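Local coordinates for NAD(P)H dehydrogenase (quinone) (Deinococcus radiodurans, PDB 1YDG), which catalyses the reduction of quinones to quinols by NADH or NADPH, using one FMN per subunit of a homotetramer, at residues I11-S16 and E63-V68; A22-A27 and V38-V43; T17-A22 and A169-N174; E45-D50 and D56-N61; S119-A124 and R187-R192. One frame throughout, in Å; residues are numbered along the deposited sequence.

Overall arrangement
From the N terminus, strand 8-13 runs into the FMN loop and helix 19-33, whose return to strand 37-42 closes contact 2. The excursion after that strand is tied back on itself by contact 4, and residues 63-68 then come back to 11-16 to close contact 1, whose loop encloses both. Contact 3 starts within this loop, at residues 17-22, and closes at 169-174, so it crosses contact 1 while also enclosing contacts 2 and 4. Contact 5 starts on strand 117-124 and ends on helix 180-204, crossing contact 3. Together they tie the central sheet to its helices and to the loop holding the sulfate, which contacts 1 and 3 share.

Contact 1. Residues I11-S16 and E63-V68; sequences IVFYSS and EAMKDV. With SO4 (sulfate ion), chain J.
The Phe13 ring meets residues 63-68 at its edge, near the ring plane, where Met65 and Val68 both lie; Ser15 CB also sits at the edge, in plane. Met65 SD stands 3.5 Å from Phe13 CE1 and 4.7 Å from the ring centroid, 77° off the ring normal, a Met-aromatic contact made at the rim. Val68 CG1 touches another part of the rim, 4.2 Å from Phe13 CE2, the two side chains approaching from opposite directions. A bend at the last torsion of Met65 (chi3 -56°) brings CE to 3.7 Å from Ser15 O. The loop after strand 8-13 belongs to the FMN site: Ser15 OG gives a 2.7 Å hydrogen bond to sulfate O4, and Ser16 N one of 2.8 Å to sulfate O3. Between the segments the chemistry is apolar, thioether and branched methyl against aromatic C-H, which implies that the chain leaving helix 56-64 packs Met65 and Val68 against the strand end that leads into the loop.

Contact 2. Residues A22-A27 and V38-V43; sequences AMAQEA and VRLLKV
Two residues on along the strand that gives Leu40 to Ala24 and Gln25, Lys42 NZ is gripped by two carbonyl oxygens, Met65 O and, through a weak bond, Val68 O. The helix-strand contact itself is apolar. Leu40 CG lies anti to the backbone N (chi1 176°), which carries the isobutyl group off the strand toward helix 19-33, where one methyl meets Ala24 and the other Gln25. CD1 comes 3.5 Å from Ala24 CB and also lies 3.8 Å from Ala24 O, a close fit that the small alanine permits. This is the first beta-alpha-beta unit of the flavodoxin-like fold, in which helix 19-33 connects the neighbouring parallel strands 8-13 and 37-42 and lies against the sheet they form; Phe13 of the first strand touches both Ala24 and Leu40. The other methyl, CD2, reaches the aliphatic part of Gln25, 4.1 Å from its CG. Beyond that point the Gln25 chain runs on extended, and its NE2 makes a weak hydrogen bond to Tyr21 O within the helix.

Contact 3. Residues T17-A22 and A169-N174; sequences TGTGYA and ASVTAN. With SO4 (sulfate ion), chain J.
Thr19 does two unlike jobs at once: its backbone N binds the sulfate, while both branches of its side chain pack against residues 169-174. Its CG2, anti to the backbone N, lies 3.9 Å from Val171 CG1, the two side chains crossing at a slant. The other branch brings OG1 to 3.9 Å from Ala173 CB, a touch of van der Waals kind. The anion, probably from the crystallisation liquor, sits at the start of helix 19-33. Thr17 N points almost straight at sulfate O3, 2.9 Å away at 171°. Sulfate O1 is held more densely, by Thr17 OG1 at 2.6 Å and Thr19 N at 2.8 Å, with a weak third bond from Thr17 N. Gly20 N reaches sulfate O4 at 2.7 Å. Glycine suits both positions: Gly18, at the N-cap, has a positive phi of 99° at which a side chain would strike the preceding carbonyl, and a side chain on Gly20 would crowd sulfate O4. All four residues 17-20 bind FMN, and a tetrahedral anion held here is consistent with occupation of the flavin phosphate position, as in the phosphate loop of flavodoxins. The chemistry implies that backbone N-H groups, the Thr17 hydroxyl and the helix start would favour the negative charge, while Val171 and Ala173 meet the first helical residue by van der Waals contact alone.

Contact 4. Residues E45-D50 and D56-N61; sequences ETAPQD and DAWKAN
Hydrogen bonds gather on the carboxylate of Glu45, which takes the indole N-H of Trp58: NE1 lies 3.1 Å from OE2, with an angle of 150° at the hydrogen. The acceptor is in the plane of the indole, the donor stands above the carboxylate plane, and the two flat groups are turned 64° apart. OE2 has a second partner in Tyr14 OH. OE1 accepts from Ala47 N at 2.9 Å on the anti side of the carboxylate, and from Gln96 NE2 as well, and these bonds together fix the group's rotation. The segments belong to the excursion that follows strand 37-42 in this flavodoxin-like fold, where a loop and the short helix 49-52 lead to helix 56-64; Trp58 also touches Ser16 of the FMN loop. An alanine here removes the carboxylate that Trp58 NE1, Ala47 N, Tyr14 OH and Gln96 NE2 share, and is likely to leave the indole less firmly oriented. Apolar packing is made by Ala47 CB, which meets the benzene part of the indole at CZ2, 3.4 Å away, and CH2. Looser van der Waals contact joins Gln49 NE2 to Lys59 CE at 4.5 Å, while the Gln49 amide is hydrogen-bonded to Asp53 OD1.

Contact 5. Residues S119-A124 and R187-R192; sequences SAMTSA and RHQVRR
Gln189 reaches from helix 180-204 to Ser119, Ala120 and Met121 on strand 117-124. From CB, the chain leaves with CG anti to the backbone N (chi1 -177°) and continues extended, which spans the gap to the sheet, whose strand runs nearly antiparallel to the helix (165°) in the helix-on-sheet layering of a flavodoxin-like fold. CG passes 3.8 Å from Ser119 OG, and CD is about equally far from that hydroxyl and from Ala120 O. At the tip, OE1 accepts a hydrogen bond from Ala169 N. The other branch, NE2, lies 3.7 Å from Met121 CG and spends its two hydrogens on the strand: one goes to Ser119 OG at 2.8 Å and 162°, close to the amide plane, the other to Ala120 O at 3.0 Å, tilted from that plane and arriving above the carbonyl plane. A leucine in place of Gln189 takes these amide partners from Ser119 OG, Ala120 O and Ala169 N, and is likely to weaken the hold of the helix on the strands. Ser119 OG is also hydrogen-bonded to Gln193 OE1, one helical turn further on. The chemistry implies that one buried amide links helix 180-204 both to strand 117-124 and to the backbone N of Ala169, beside strand 170-172.

Contact 1. Residues I11-S16 and E63-V68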
# COMPACT_ATOMS: atom_id res chain seq x y z
N ILE B 11 -14.03 -17.31 -10.75
CA ILE B 11 -12.59 -17.06 -10.88
C ILE B 11 -12.42 -16.18 -12.11
O ILE B 11 -12.64 -16.65 -13.23
CB ILE B 11 -11.78 -18.36 -11.10
CG1 ILE B 11 -12.18 -19.46 -10.10
CG2 ILE B 11 -10.28 -18.10 -11.05
CD1 ILE B 11 -12.01 -19.10 -8.67
N VAL B 12 -12.06 -14.92 -11.89
CA VAL B 12 -11.86 -13.94 -12.96
C VAL B 12 -10.36 -13.66 -13.03
O VAL B 12 -9.73 -13.23 -12.04
CB VAL B 12 -12.62 -12.62 -12.71
CG1 VAL B 12 -12.37 -11.63 -13.84
CG2 VAL B 12 -14.10 -12.87 -12.56
N PHE B 13 -9.76 -13.97 -14.18
CA PHE B 13 -8.32 -13.91 -14.33
C PHE B 13 -7.95 -13.26 -15.65
O PHE B 13 -8.65 -13.43 -16.67
CB PHE B 13 -7.69 -15.31 -14.23
CG PHE B 13 -7.88 -16.14 -15.47
CD1 PHE B 13 -6.88 -16.20 -16.44
CD2 PHE B 13 -9.07 -16.80 -15.69
CE1 PHE B 13 -7.06 -16.92 -17.59
CE2 PHE B 13 -9.27 -17.53 -16.86
CZ PHE B 13 -8.27 -17.59 -17.81
N TYR B 14 -6.90 -12.45 -15.61
CA TYR B 14 -6.22 -12.03 -16.81
C TYR B 14 -4.93 -12.83 -16.96
O TYR B 14 -4.24 -13.11 -15.97
CB TYR B 14 -5.88 -10.53 -16.82
CG TYR B 14 -5.15 -10.21 -18.09
CD1 TYR B 14 -5.82 -10.23 -19.31
CD2 TYR B 14 -3.77 -10.04 -18.10
CE1 TYR B 14 -5.13 -10.02 -20.51
CE2 TYR B 14 -3.07 -9.85 -19.29
CZ TYR B 14 -3.76 -9.84 -20.49
OH TYR B 14 -3.10 -9.65 -21.66
N SER B 15 -4.61 -13.21 -18.19
CA SER B 15 -3.35 -13.90 -18.50
C SER B 15 -2.89 -13.51 -19.91
O SER B 15 -3.67 -13.64 -20.87
CB SER B 15 -3.53 -15.42 -18.40
OG SER B 15 -2.29 -16.08 -18.57
N SER B 16 -1.66 -13.02 -20.03
CA SER B 16 -1.05 -12.85 -21.34
C SER B 16 -0.43 -14.16 -21.81
O SER B 16 -0.78 -14.69 -22.86
CB SER B 16 0.04 -11.78 -21.33
OG SER B 16 -0.46 -10.52 -20.96
N GLU B 63 -5.17 -18.42 -27.92
CA GLU B 63 -5.82 -19.54 -28.60
C GLU B 63 -6.17 -20.63 -27.58
O GLU B 63 -7.25 -21.22 -27.61
CB GLU B 63 -4.90 -20.10 -29.70
CG GLU B 63 -5.45 -21.32 -30.44
CD GLU B 63 -6.72 -21.01 -31.21
OE1 GLU B 63 -6.91 -19.85 -31.61
OE2 GLU B 63 -7.53 -21.94 -31.41
N ALA B 64 -5.24 -20.89 -26.66
CA ALA B 64 -5.47 -21.93 -25.65
C ALA B 64 -6.69 -21.61 -24.77
O ALA B 64 -7.38 -22.52 -24.32
CB ALA B 64 -4.24 -22.13 -24.80
N MET B 65 -6.96 -20.31 -24.57
CA MET B 65 -8.10 -19.87 -23.76
C MET B 65 -9.39 -19.64 -24.56
O MET B 65 -10.38 -19.19 -23.99
CB MET B 65 -7.75 -18.58 -23.00
CG MET B 65 -6.65 -18.72 -21.96
SD MET B 65 -6.42 -17.17 -21.04
CE MET B 65 -6.08 -15.98 -22.31
N LYS B 66 -9.42 -20.01 -25.84
CA LYS B 66 -10.51 -19.63 -26.75
C LYS B 66 -11.92 -19.99 -26.26
O LYS B 66 -12.87 -19.22 -26.46
CB LYS B 66 -10.27 -20.23 -28.14
CG LYS B 66 -11.32 -19.80 -29.21
CD LYS B 66 -10.84 -20.14 -30.62
CE LYS B 66 -11.98 -20.16 -31.65
NZ LYS B 66 -11.66 -21.05 -32.84
N ASP B 67 -12.04 -21.14 -25.62
CA ASP B 67 -13.32 -21.69 -25.19
C ASP B 67 -13.69 -21.19 -23.79
O ASP B 67 -14.80 -21.44 -23.31
CB ASP B 67 -13.26 -23.22 -25.21
CG ASP B 67 -12.99 -23.78 -26.61
OD1 ASP B 67 -12.10 -24.65 -26.78
OD2 ASP B 67 -13.67 -23.32 -27.54
N VAL B 68 -12.77 -20.50 -23.13
CA VAL B 68 -13.02 -19.92 -21.81
C VAL B 68 -13.86 -18.66 -21.97
O VAL B 68 -13.47 -17.72 -22.67
CB VAL B 68 -11.70 -19.60 -21.04
CG1 VAL B 68 -11.97 -18.97 -19.68
CG2 VAL B 68 -10.90 -20.86 -20.83
S SO4 J . 0.78 -14.46 -17.42
O1 SO4 J . 1.51 -15.57 -18.03
O2 SO4 J . 1.51 -13.96 -16.27
O3 SO4 J . 0.63 -13.42 -18.43
O4 SO4 J . -0.51 -14.94 -16.94

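Contact 2. Residues A22-A27 and V38-V43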
# COMPACT_ATOMS: atom_id res chain seq x y z
N ALA B 22 -3.02 -21.06 -16.00
CA ALA B 22 -2.71 -22.31 -15.26
C ALA B 22 -3.17 -22.17 -13.80
O ALA B 22 -3.76 -23.09 -13.23
CB ALA B 22 -1.22 -22.61 -15.32
N MET B 23 -2.91 -21.01 -13.21
CA MET B 23 -3.31 -20.77 -11.83
C MET B 23 -4.81 -20.80 -11.68
O MET B 23 -5.32 -21.37 -10.74
CB MET B 23 -2.79 -19.40 -11.34
CG MET B 23 -1.28 -19.30 -11.25
SD MET B 23 -0.75 -17.63 -10.87
CE MET B 23 -1.29 -17.50 -9.20
N ALA B 24 -5.52 -20.17 -12.62
CA ALA B 24 -6.97 -20.07 -12.55
C ALA B 24 -7.62 -21.42 -12.74
O ALA B 24 -8.60 -21.74 -12.07
CB ALA B 24 -7.48 -19.07 -13.56
N GLN B 25 -7.05 -22.24 -13.63
CA GLN B 25 -7.53 -23.62 -13.79
C GLN B 25 -7.37 -24.41 -12.49
O GLN B 25 -8.27 -25.14 -12.10
CB GLN B 25 -6.82 -24.34 -14.93
CG GLN B 25 -7.07 -23.75 -16.31
CD GLN B 25 -6.34 -24.53 -17.40
OE1 GLN B 25 -6.79 -25.59 -17.81
NE2 GLN B 25 -5.19 -24.02 -17.84
N GLU B 26 -6.23 -24.24 -11.82
CA GLU B 26 -6.01 -24.91 -10.52
C GLU B 26 -7.03 -24.44 -9.48
O GLU B 26 -7.61 -25.26 -8.74
CB GLU B 26 -4.56 -24.66 -10.04
CG GLU B 26 -4.13 -25.50 -8.85
CD GLU B 26 -3.98 -26.99 -9.17
OE1 GLU B 26 -3.55 -27.35 -10.28
OE2 GLU B 26 -4.30 -27.82 -8.30
N ALA B 27 -7.27 -23.13 -9.45
CA ALA B 27 -8.30 -22.52 -8.60
C ALA B 27 -9.68 -23.10 -8.89
O ALA B 27 -10.41 -23.48 -7.98
CB ALA B 27 -8.33 -21.00 -8.79
N VAL B 38 -18.64 -23.57 -10.07
CA VAL B 38 -17.54 -22.71 -10.50
C VAL B 38 -17.72 -22.14 -11.91
O VAL B 38 -18.09 -22.86 -12.84
CB VAL B 38 -16.20 -23.46 -10.43
CG1 VAL B 38 -15.04 -22.50 -10.62
CG2 VAL B 38 -16.05 -24.20 -9.08
N ARG B 39 -17.44 -20.84 -12.05
CA ARG B 39 -17.18 -20.24 -13.36
C ARG B 39 -15.72 -19.82 -13.45
O ARG B 39 -15.26 -19.03 -12.63
CB ARG B 39 -18.06 -19.01 -13.62
CG ARG B 39 -19.51 -19.34 -13.67
CD ARG B 39 -20.35 -18.13 -14.04
NE ARG B 39 -21.75 -18.49 -14.10
CZ ARG B 39 -22.76 -17.63 -14.14
NH1 ARG B 39 -22.55 -16.33 -14.18
NH2 ARG B 39 -24.00 -18.11 -14.18
N LEU B 40 -15.02 -20.34 -14.45
CA LEU B 40 -13.71 -19.85 -14.85
C LEU B 40 -13.90 -18.89 -16.00
O LEU B 40 -14.42 -19.26 -17.05
CB LEU B 40 -12.86 -21.04 -15.29
CG LEU B 40 -11.46 -20.78 -15.85
CD1 LEU B 40 -10.63 -20.10 -14.82
CD2 LEU B 40 -10.83 -22.11 -16.26
N LEU B 41 -13.45 -17.65 -15.80
CA LEU B 41 -13.77 -16.52 -16.68
C LEU B 41 -12.52 -15.71 -16.98
O LEU B 41 -11.82 -15.25 -16.08
CB LEU B 41 -14.79 -15.61 -15.99
CG LEU B 41 -16.09 -16.29 -15.58
CD1 LEU B 41 -16.75 -15.50 -14.48
CD2 LEU B 41 -17.02 -16.46 -16.77
N LYS B 42 -12.26 -15.50 -18.26
CA LYS B 42 -11.09 -14.71 -18.64
C LYS B 42 -11.44 -13.24 -18.79
O LYS B 42 -12.57 -12.86 -19.20
CB LYS B 42 -10.46 -15.27 -19.94
CG LYS B 42 -11.28 -15.01 -21.18
CD LYS B 42 -10.73 -15.68 -22.43
CE LYS B 42 -11.63 -15.36 -23.64
NZ LYS B 42 -11.59 -16.43 -24.69
N VAL B 43 -10.47 -12.40 -18.49
CA VAL B 43 -10.61 -10.97 -18.69
C VAL B 43 -10.33 -10.64 -20.16
O VAL B 43 -9.32 -11.03 -20.73
CB VAL B 43 -9.64 -10.17 -17.75
CG1 VAL B 43 -9.60 -8.70 -18.13
CG2 VAL B 43 -10.04 -10.32 -16.28

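Contact 3. Residues T17-A22 and A169-N174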
# COMPACT_ATOMS: atom_id res chain seq x y z
N THR B 17 0.52 -14.66 -21.03
CA THR B 17 1.42 -15.72 -21.48
C THR B 17 1.15 -17.09 -20.86
O THR B 17 2.00 -17.98 -20.95
CB THR B 17 2.89 -15.29 -21.30
OG1 THR B 17 3.11 -14.78 -19.97
CG2 THR B 17 3.25 -14.19 -22.30
N GLY B 18 -0.02 -17.27 -20.26
CA GLY B 18 -0.43 -18.58 -19.73
C GLY B 18 -0.26 -18.88 -18.24
O GLY B 18 -0.85 -19.84 -17.75
N THR B 19 0.51 -18.09 -17.51
CA THR B 19 0.72 -18.41 -16.10
C THR B 19 -0.57 -18.23 -15.28
O THR B 19 -0.95 -19.12 -14.53
CB THR B 19 1.89 -17.61 -15.48
OG1 THR B 19 3.08 -17.91 -16.20
CG2 THR B 19 2.11 -17.97 -13.99
N GLY B 20 -1.26 -17.10 -15.46
CA GLY B 20 -2.53 -16.88 -14.77
C GLY B 20 -3.62 -17.87 -15.14
O GLY B 20 -4.44 -18.23 -14.32
N TYR B 21 -3.61 -18.32 -16.40
CA TYR B 21 -4.54 -19.33 -16.87
C TYR B 21 -4.28 -20.66 -16.13
O TYR B 21 -5.22 -21.31 -15.68
CB TYR B 21 -4.43 -19.49 -18.39
CG TYR B 21 -5.39 -20.48 -19.04
CD1 TYR B 21 -6.71 -20.59 -18.62
CD2 TYR B 21 -4.97 -21.28 -20.11
CE1 TYR B 21 -7.59 -21.50 -19.22
CE2 TYR B 21 -5.84 -22.18 -20.72
CZ TYR B 21 -7.15 -22.28 -20.27
OH TYR B 21 -8.03 -23.17 -20.87
N ALA B 22 -3.02 -21.06 -16.00
CA ALA B 22 -2.71 -22.31 -15.26
C ALA B 22 -3.17 -22.17 -13.80
O ALA B 22 -3.76 -23.09 -13.23
CB ALA B 22 -1.22 -22.61 -15.32
N ALA B 169 -1.99 -16.32 -3.33
CA ALA B 169 -1.04 -17.10 -4.13
C ALA B 169 -0.32 -16.17 -5.09
O ALA B 169 -0.93 -15.30 -5.71
CB ALA B 169 -1.76 -18.21 -4.90
N SER B 170 1.00 -16.32 -5.17
CA SER B 170 1.79 -15.57 -6.12
C SER B 170 2.95 -16.40 -6.62
O SER B 170 3.72 -16.95 -5.83
CB SER B 170 2.25 -14.21 -5.57
OG SER B 170 3.17 -14.35 -4.52
N VAL B 171 3.02 -16.48 -7.94
CA VAL B 171 3.88 -17.38 -8.66
C VAL B 171 4.95 -16.56 -9.38
O VAL B 171 4.66 -15.47 -9.88
CB VAL B 171 3.04 -18.16 -9.68
CG1 VAL B 171 3.91 -18.91 -10.67
CG2 VAL B 171 2.09 -19.10 -8.96
N THR B 172 6.17 -17.08 -9.45
CA THR B 172 7.23 -16.48 -10.26
C THR B 172 7.15 -17.07 -11.67
O THR B 172 7.37 -18.27 -11.88
CB THR B 172 8.61 -16.67 -9.63
OG1 THR B 172 8.60 -16.11 -8.31
CG2 THR B 172 9.69 -15.95 -10.43
N ALA B 173 6.77 -16.21 -12.62
CA ALA B 173 6.51 -16.60 -14.01
C ALA B 173 7.82 -16.92 -14.74
O ALA B 173 8.67 -16.04 -14.90
CB ALA B 173 5.76 -15.48 -14.74
N ASN B 174 7.96 -18.19 -15.15
CA ASN B 174 9.18 -18.69 -15.80
C ASN B 174 8.94 -19.43 -17.14
O ASN B 174 9.88 -19.96 -17.74
CB ASN B 174 9.97 -19.57 -14.81
CG ASN B 174 9.70 -21.08 -14.98
OD1 ASN B 174 8.56 -21.53 -15.08
ND2 ASN B 174 10.78 -21.86 -15.01
S SO4 J . 0.78 -14.46 -17.42
O1 SO4 J . 1.51 -15.57 -18.03
O2 SO4 J . 1.51 -13.96 -16.27
O3 SO4 J . 0.63 -13.42 -18.43
O4 SO4 J . -0.51 -14.94 -16.94

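Contact 4. Residues E45-D50 and D56-N61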
# COMPACT_ATOMS: atom_id res chain seq x y z
N GLU B 45 -9.17 -9.24 -23.52
CA GLU B 45 -7.88 -8.77 -23.98
C GLU B 45 -8.08 -7.47 -24.74
O GLU B 45 -8.87 -7.39 -25.67
CB GLU B 45 -7.25 -9.84 -24.89
CG GLU B 45 -5.93 -9.46 -25.46
CD GLU B 45 -4.93 -9.14 -24.38
OE1 GLU B 45 -4.73 -7.94 -24.10
OE2 GLU B 45 -4.41 -10.09 -23.77
N THR B 46 -7.36 -6.45 -24.32
CA THR B 46 -7.42 -5.15 -24.97
C THR B 46 -6.22 -4.86 -25.87
O THR B 46 -6.28 -3.94 -26.70
CB THR B 46 -7.52 -4.03 -23.93
OG1 THR B 46 -6.38 -4.10 -23.06
CG2 THR B 46 -8.78 -4.20 -23.08
N ALA B 47 -5.12 -5.61 -25.71
CA ALA B 47 -3.90 -5.34 -26.50
C ALA B 47 -4.17 -5.33 -28.00
O ALA B 47 -4.95 -6.15 -28.48
CB ALA B 47 -2.83 -6.35 -26.18
N PRO B 48 -3.53 -4.41 -28.74
CA PRO B 48 -3.67 -4.47 -30.20
C PRO B 48 -3.07 -5.77 -30.73
O PRO B 48 -2.12 -6.29 -30.13
CB PRO B 48 -2.88 -3.24 -30.70
CG PRO B 48 -2.44 -2.48 -29.50
CD PRO B 48 -2.66 -3.31 -28.28
N GLN B 49 -3.62 -6.28 -31.83
CA GLN B 49 -3.18 -7.57 -32.38
C GLN B 49 -1.69 -7.59 -32.73
O GLN B 49 -1.04 -8.63 -32.59
CB GLN B 49 -3.99 -7.94 -33.62
CG GLN B 49 -3.73 -9.35 -34.11
CD GLN B 49 -3.94 -10.39 -33.02
OE1 GLN B 49 -4.98 -10.40 -32.38
NE2 GLN B 49 -2.97 -11.26 -32.83
N ASP B 50 -1.17 -6.46 -33.20
CA ASP B 50 0.25 -6.39 -33.57
C ASP B 50 1.19 -6.41 -32.35
O ASP B 50 2.36 -6.77 -32.49
CB ASP B 50 0.53 -5.20 -34.50
CG ASP B 50 0.43 -3.85 -33.81
OD1 ASP B 50 1.02 -2.88 -34.34
OD2 ASP B 50 -0.25 -3.74 -32.77
N ASP B 56 5.21 -15.28 -28.97
CA ASP B 56 4.66 -16.62 -29.16
C ASP B 56 3.76 -17.08 -28.02
O ASP B 56 2.70 -17.63 -28.27
CB ASP B 56 5.80 -17.64 -29.29
CG ASP B 56 5.29 -19.07 -29.31
OD1 ASP B 56 5.86 -19.91 -28.57
OD2 ASP B 56 4.32 -19.33 -30.08
N ALA B 57 4.19 -16.91 -26.78
CA ALA B 57 3.42 -17.46 -25.65
C ALA B 57 2.13 -16.69 -25.45
O ALA B 57 1.17 -17.25 -24.96
CB ALA B 57 4.25 -17.48 -24.36
N TRP B 58 2.10 -15.42 -25.88
CA TRP B 58 0.89 -14.60 -25.82
C TRP B 58 -0.13 -15.04 -26.87
O TRP B 58 -1.28 -15.33 -26.54
CB TRP B 58 1.23 -13.12 -25.99
CG TRP B 58 0.16 -12.16 -25.51
CD1 TRP B 58 -1.15 -12.44 -25.20
CD2 TRP B 58 0.32 -10.75 -25.33
NE1 TRP B 58 -1.80 -11.29 -24.81
CE2 TRP B 58 -0.93 -10.24 -24.89
CE3 TRP B 58 1.38 -9.86 -25.51
CZ2 TRP B 58 -1.14 -8.88 -24.62
CZ3 TRP B 58 1.18 -8.50 -25.23
CH2 TRP B 58 -0.07 -8.03 -24.79
N LYS B 59 0.29 -15.12 -28.13
CA LYS B 59 -0.57 -15.68 -29.18
C LYS B 59 -1.07 -17.06 -28.83
O LYS B 59 -2.25 -17.33 -28.99
CB LYS B 59 0.15 -15.78 -30.52
CG LYS B 59 0.18 -14.50 -31.27
CD LYS B 59 0.72 -14.70 -32.66
CE LYS B 59 -0.40 -14.82 -33.67
NZ LYS B 59 0.18 -15.19 -34.97
N ALA B 60 -0.17 -17.92 -28.37
CA ALA B 60 -0.52 -19.29 -28.05
C ALA B 60 -1.56 -19.33 -26.94
O ALA B 60 -2.53 -20.08 -27.02
CB ALA B 60 0.70 -20.07 -27.64
N ASN B 61 -1.38 -18.50 -25.92
CA ASN B 61 -2.27 -18.53 -24.76
C ASN B 61 -3.65 -18.03 -25.11
O ASN B 61 -4.63 -18.58 -24.65
CB ASN B 61 -1.72 -17.72 -23.59
CG ASN B 61 -2.59 -17.81 -22.36
OD1 ASN B 61 -2.90 -18.91 -21.88
ND2 ASN B 61 -2.99 -16.67 -21.84

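Contact 5. Residues S119-A124 and R187-R192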
# COMPACT_ATOMS: atom_id res chain seq x y z
N SER B 119 -10.88 -12.88 -2.66
CA SER B 119 -9.43 -13.05 -2.48
C SER B 119 -8.76 -12.90 -3.85
O SER B 119 -9.44 -12.80 -4.88
CB SER B 119 -9.10 -14.40 -1.85
OG SER B 119 -9.08 -15.43 -2.81
N ALA B 120 -7.44 -12.82 -3.85
CA ALA B 120 -6.73 -12.49 -5.07
C ALA B 120 -5.44 -13.29 -5.23
O ALA B 120 -4.91 -13.83 -4.27
CB ALA B 120 -6.44 -10.99 -5.11
N MET B 121 -4.96 -13.35 -6.46
CA MET B 121 -3.76 -14.11 -6.83
C MET B 121 -3.02 -13.31 -7.87
O MET B 121 -3.61 -12.47 -8.57
CB MET B 121 -4.09 -15.48 -7.44
CG MET B 121 -4.90 -16.40 -6.56
SD MET B 121 -5.18 -18.04 -7.29
CE MET B 121 -5.85 -17.65 -8.87
N THR B 122 -1.73 -13.57 -7.97
CA THR B 122 -0.90 -12.85 -8.93
C THR B 122 0.35 -13.62 -9.38
O THR B 122 0.62 -14.73 -8.92
CB THR B 122 -0.51 -11.47 -8.33
OG1 THR B 122 0.01 -10.61 -9.35
CG2 THR B 122 0.50 -11.64 -7.18
N SER B 123 1.09 -12.99 -10.28
CA SER B 123 2.43 -13.47 -10.66
C SER B 123 3.34 -12.35 -11.17
O SER B 123 2.87 -11.30 -11.59
CB SER B 123 2.32 -14.51 -11.76
OG SER B 123 1.70 -13.95 -12.89
N ALA B 124 4.65 -12.61 -11.11
CA ALA B 124 5.65 -11.76 -11.75
C ALA B 124 6.82 -12.61 -12.22
O ALA B 124 6.93 -13.78 -11.85
CB ALA B 124 6.14 -10.71 -10.77
N ARG B 187 -4.92 -24.12 -4.17
CA ARG B 187 -6.00 -25.03 -3.73
C ARG B 187 -6.54 -24.68 -2.35
O ARG B 187 -7.76 -24.68 -2.12
CB ARG B 187 -5.51 -26.49 -3.72
CG ARG B 187 -5.22 -27.10 -5.10
CD ARG B 187 -5.15 -28.66 -5.08
NE ARG B 187 -4.01 -29.22 -4.33
CZ ARG B 187 -2.79 -29.45 -4.82
NH1 ARG B 187 -2.47 -29.15 -6.07
NH2 ARG B 187 -1.85 -29.98 -4.04
N HIS B 188 -5.64 -24.43 -1.42
CA HIS B 188 -6.01 -24.12 -0.04
C HIS B 188 -6.74 -22.79 0.05
O HIS B 188 -7.79 -22.69 0.72
CB HIS B 188 -4.77 -24.12 0.87
CG HIS B 188 -5.04 -23.56 2.23
ND1 HIS B 188 -5.76 -24.25 3.19
CD2 HIS B 188 -4.73 -22.36 2.79
CE1 HIS B 188 -5.87 -23.50 4.28
NE2 HIS B 188 -5.25 -22.35 4.06
N GLN B 189 -6.18 -21.79 -0.62
CA GLN B 189 -6.80 -20.45 -0.69
C GLN B 189 -8.26 -20.52 -1.11
O GLN B 189 -9.12 -19.91 -0.48
CB GLN B 189 -6.04 -19.55 -1.63
CG GLN B 189 -6.60 -18.12 -1.70
CD GLN B 189 -5.78 -17.21 -2.58
OE1 GLN B 189 -4.57 -17.37 -2.69
NE2 GLN B 189 -6.45 -16.23 -3.21
N VAL B 190 -8.53 -21.27 -2.17
CA VAL B 190 -9.86 -21.39 -2.75
C VAL B 190 -10.75 -22.27 -1.87
O VAL B 190 -11.88 -21.90 -1.59
CB VAL B 190 -9.81 -21.94 -4.19
CG1 VAL B 190 -11.23 -22.14 -4.77
CG2 VAL B 190 -9.00 -21.00 -5.11
N ARG B 191 -10.23 -23.41 -1.42
CA ARG B 191 -10.99 -24.32 -0.57
C ARG B 191 -11.44 -23.57 0.69
O ARG B 191 -12.59 -23.63 1.11
CB ARG B 191 -10.15 -25.57 -0.25
CG ARG B 191 -10.69 -26.51 0.81
CD ARG B 191 -9.81 -27.76 0.96
NE ARG B 191 -8.51 -27.43 1.57
CZ ARG B 191 -7.30 -27.55 1.00
NH1 ARG B 191 -7.15 -28.04 -0.23
NH2 ARG B 191 -6.22 -27.18 1.68
N ARG B 192 -10.52 -22.83 1.26
CA ARG B 192 -10.79 -22.06 2.46
C ARG B 192 -11.85 -20.99 2.22
O ARG B 192 -12.76 -20.83 3.02
CB ARG B 192 -9.49 -21.43 2.92
CG ARG B 192 -9.65 -20.39 3.97
CD ARG B 192 -8.27 -19.87 4.39
NE ARG B 192 -8.43 -18.62 5.11
CZ ARG B 192 -8.83 -18.54 6.36
NH1 ARG B 192 -9.10 -19.64 7.05
NH2 ARG B 192 -8.96 -17.35 6.92